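Local coordinates for protein antigen, P35 (Borreliella spielmanii A14S, PDB 6HPN) that is an outer surface protein of the PFam54 family, probably a lipoprotein, of undetermined molecular function but thought to contribute to the pathogenesis of Lyme disease, at residues 136-141 against 221-225. Residues are numbered along the deposited sequence; the frame is centred on the assembly and turned at random.
Sequences NVKDKL and LAPIQ
At one end of the helical PFam54 fold, which forms the C-terminal part of a longer protein, the turn that leaves helix 106-135 meets the chain's C-terminal tail just beyond helix 200-221, and Val137 and Ile224 form the apolar centre of the meeting. Ile224 turns its CB toward the loop and, with CG1 held between its backbone N and carbonyl carbon (chi1 56°), sends CD1 in to reach CG2 of Val137 at 3.4 Å, the two side chains crossing at about a right angle. A beta-branched residue suits each position: the forked Val137 offers CG2 to Ile224 and Leu221 while its CG1 lies against the side-chain amide of Gln225. Alongside this pair, CD2 of Leu221 lies 4.0 Å from Val137 CG2, and CD2 of Leu141 comes within 4.2 Å of Ile224 CD1; the leucines, branched at CG, bring a methyl into the buried cluster from each segment.

Lys140 packs its CB 3.8 Å from Ile224 CB. The lysine chain bends at chi2 (135°) and carries CD to 3.4 Å from Ile224 O, so its aliphatic carbons lie beside that carbonyl and the amine ends near the same oxygen. Asn136 and Gln225 meet beside Val137, polar groups fitting for exposed positions. Each backbone closes a tight turn of its own: Lys140 N bonds to Val137 O at 2.9 Å, and Ile224 N to Leu221 O at 3.1 Å, which presents Val137 and Ile224 to one another.

Leu141 also packs on Ile134 of helix 106-135 and on Leu26 in the flank of helix 16-40, and Leu221 touches Lys133, so the turn and the tail sit together at the C-terminal ends of helices 106-135 and 200-221, the centre of the contact about 25 Å from the centre of the chain.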
ATOM      1  N   ASN A 136       8.693  -3.273 -18.182  1.00 23.69           N
ATOM      2  CA  ASN A 136       9.746  -4.263 -18.523  1.00 24.22           C
ATOM      3  C   ASN A 136       9.565  -4.741 -19.968  1.00 23.10           C
ATOM      4  O   ASN A 136      10.550  -5.175 -20.564  1.00 23.92           O
ATOM      5  CB  ASN A 136       9.755  -5.426 -17.532  1.00 27.74           C
ATOM      6  CG  ASN A 136      10.980  -6.297 -17.697  1.00 32.51           C
ATOM      7  OD1 ASN A 136      12.089  -5.782 -17.599  1.00 37.09           O
ATOM      8  ND2 ASN A 136      10.798  -7.582 -17.991  1.00 31.98           N
ATOM      9  N   VAL A 137       8.357  -4.664 -20.523  1.00 22.76           N
ATOM     10  CA  VAL A 137       8.053  -5.109 -21.917  1.00 22.86           C
ATOM     11  C   VAL A 137       7.404  -3.938 -22.683  1.00 24.00           C
ATOM     12  O   VAL A 137       6.713  -4.164 -23.663  1.00 24.35           O
ATOM     13  CB  VAL A 137       7.201  -6.391 -21.891  1.00 22.30           C
ATOM     14  CG1 VAL A 137       7.894  -7.524 -21.142  1.00 22.55           C
ATOM     15  CG2 VAL A 137       5.828  -6.162 -21.286  1.00 23.23           C
ATOM     16  N   LYS A 138       7.697  -2.712 -22.261  1.00 26.71           N
ATOM     17  CA  LYS A 138       7.114  -1.440 -22.768  1.00 30.63           C
ATOM     18  C   LYS A 138       7.061  -1.428 -24.304  1.00 29.66           C
ATOM     19  O   LYS A 138       5.994  -1.128 -24.852  1.00 29.38           O
ATOM     20  CB  LYS A 138       7.925  -0.283 -22.181  1.00 32.87           C
ATOM     21  CG  LYS A 138       8.094   0.937 -23.067  1.00 37.89           C
ATOM     22  CD  LYS A 138       9.116   1.891 -22.521  1.00 41.61           C
ATOM     23  CE  LYS A 138      10.496   1.271 -22.443  1.00 43.78           C
ATOM     24  NZ  LYS A 138      11.301   1.924 -21.385  1.00 48.73           N
ATOM     25  N   ASP A 139       8.154  -1.763 -24.979  1.00 30.26           N
ATOM     26  CA  ASP A 139       8.265  -1.647 -26.457  1.00 30.30           C
ATOM     27  C   ASP A 139       7.327  -2.623 -27.178  1.00 28.93           C
ATOM     28  O   ASP A 139       7.138  -2.443 -28.382  1.00 29.51           O
ATOM     29  CB  ASP A 139       9.703  -1.877 -26.907  1.00 31.31           C
ATOM     30  CG  ASP A 139      10.643  -0.767 -26.497  1.00 34.44           C
ATOM     31  OD1 ASP A 139      10.160   0.326 -26.131  1.00 34.94           O
ATOM     32  OD2 ASP A 139      11.855  -1.006 -26.558  1.00 40.68           O
ATOM     33  N   LYS A 140       6.739  -3.605 -26.501  1.00 28.34           N
ATOM     34  CA  LYS A 140       5.971  -4.666 -27.200  1.00 31.51           C
ATOM     35  C   LYS A 140       4.484  -4.638 -26.823  1.00 27.29           C
ATOM     36  O   LYS A 140       3.777  -5.570 -27.213  1.00 28.96           O
ATOM     37  CB  LYS A 140       6.595  -6.039 -26.921  1.00 36.61           C
ATOM     38  CG  LYS A 140       7.837  -6.378 -27.742  1.00 43.69           C
ATOM     39  CD  LYS A 140       8.968  -6.996 -26.907  1.00 52.55           C
ATOM     40  CE  LYS A 140       9.870  -7.936 -27.685  1.00 56.41           C
ATOM     41  NZ  LYS A 140       9.235  -9.259 -27.923  1.00 58.12           N
ATOM     42  N   LEU A 141       3.977  -3.611 -26.152  1.00 25.25           N
ATOM     43  CA  LEU A 141       2.541  -3.596 -25.742  1.00 25.27           C
ATOM     44  C   LEU A 141       1.628  -3.553 -26.978  1.00 27.04           C
ATOM     45  O   LEU A 141       0.453  -4.039 -26.887  1.00 25.95           O
ATOM     46  CB  LEU A 141       2.272  -2.402 -24.821  1.00 24.82           C
ATOM     47  CG  LEU A 141       2.823  -2.494 -23.399  1.00 24.21           C
ATOM     48  CD1 LEU A 141       2.560  -1.198 -22.667  1.00 23.86           C
ATOM     49  CD2 LEU A 141       2.204  -3.662 -22.625  1.00 24.95           C
ATOM     50  N   LEU A 221       1.239 -10.705 -20.258  1.00 16.91           N
ATOM     51  CA  LEU A 221       2.575 -10.227 -20.704  1.00 17.75           C
ATOM     52  C   LEU A 221       3.482 -11.397 -21.099  1.00 17.74           C
ATOM     53  O   LEU A 221       4.521 -11.139 -21.701  1.00 15.75           O
ATOM     54  CB  LEU A 221       3.211  -9.406 -19.582  1.00 19.00           C
ATOM     55  CG  LEU A 221       2.467  -8.125 -19.182  1.00 20.06           C
ATOM     56  CD1 LEU A 221       3.312  -7.320 -18.211  1.00 20.22           C
ATOM     57  CD2 LEU A 221       2.081  -7.259 -20.386  1.00 19.36           C
ATOM     58  N   ALA A 222       3.088 -12.639 -20.818  1.00 19.08           N
ATOM     59  CA  ALA A 222       3.951 -13.821 -21.040  1.00 20.02           C
ATOM     60  C   ALA A 222       4.405 -13.841 -22.500  1.00 21.75           C
ATOM     61  O   ALA A 222       5.601 -13.859 -22.788  1.00 25.30           O
ATOM     62  CB  ALA A 222       3.251 -15.082 -20.611  1.00 18.53           C
ATOM     63  N   PRO A 223       3.500 -13.716 -23.491  1.00 23.64           N
ATOM     64  CA  PRO A 223       3.934 -13.777 -24.893  1.00 24.10           C
ATOM     65  C   PRO A 223       4.865 -12.648 -25.399  1.00 26.71           C
ATOM     66  O   PRO A 223       5.376 -12.812 -26.473  1.00 29.85           O
ATOM     67  CB  PRO A 223       2.587 -13.728 -25.654  1.00 22.84           C
ATOM     68  CG  PRO A 223       1.530 -14.101 -24.611  1.00 21.51           C
ATOM     69  CD  PRO A 223       2.050 -13.470 -23.343  1.00 22.00           C
ATOM     70  N   ILE A 224       5.086 -11.542 -24.672  1.00 26.40           N
ATOM     71  CA  ILE A 224       5.858 -10.375 -25.215  1.00 28.12           C
ATOM     72  C   ILE A 224       7.176 -10.191 -24.443  1.00 27.57           C
ATOM     73  O   ILE A 224       7.816  -9.132 -24.505  1.00 28.68           O
ATOM     74  CB  ILE A 224       4.981  -9.103 -25.271  1.00 29.52           C
ATOM     75  CG1 ILE A 224       4.367  -8.718 -23.922  1.00 27.74           C
ATOM     76  CG2 ILE A 224       3.908  -9.261 -26.347  1.00 30.58           C
ATOM     77  CD1 ILE A 224       3.984  -7.270 -23.854  1.00 27.40           C
ATOM     78  N   GLN A 225       7.670 -11.291 -23.921  1.00 29.95           N
ATOM     79  CA  GLN A 225       8.601 -11.350 -22.777  1.00 30.29           C
ATOM     80  C   GLN A 225      10.032 -11.550 -23.295  1.00 30.11           C
ATOM     81  O   GLN A 225      10.125 -11.753 -24.508  1.00 29.77           O
ATOM     82  CB  GLN A 225       8.013 -12.476 -21.934  1.00 29.43           C
ATOM     83  CG  GLN A 225       8.371 -12.446 -20.465  1.00 29.16           C
ATOM     84  CD  GLN A 225       8.086 -11.132 -19.784  1.00 27.07           C
ATOM     85  OE1 GLN A 225       6.943 -10.784 -19.489  1.00 24.31           O
ATOM     86  NE2 GLN A 225       9.152 -10.401 -19.507  1.00 26.06           N
TER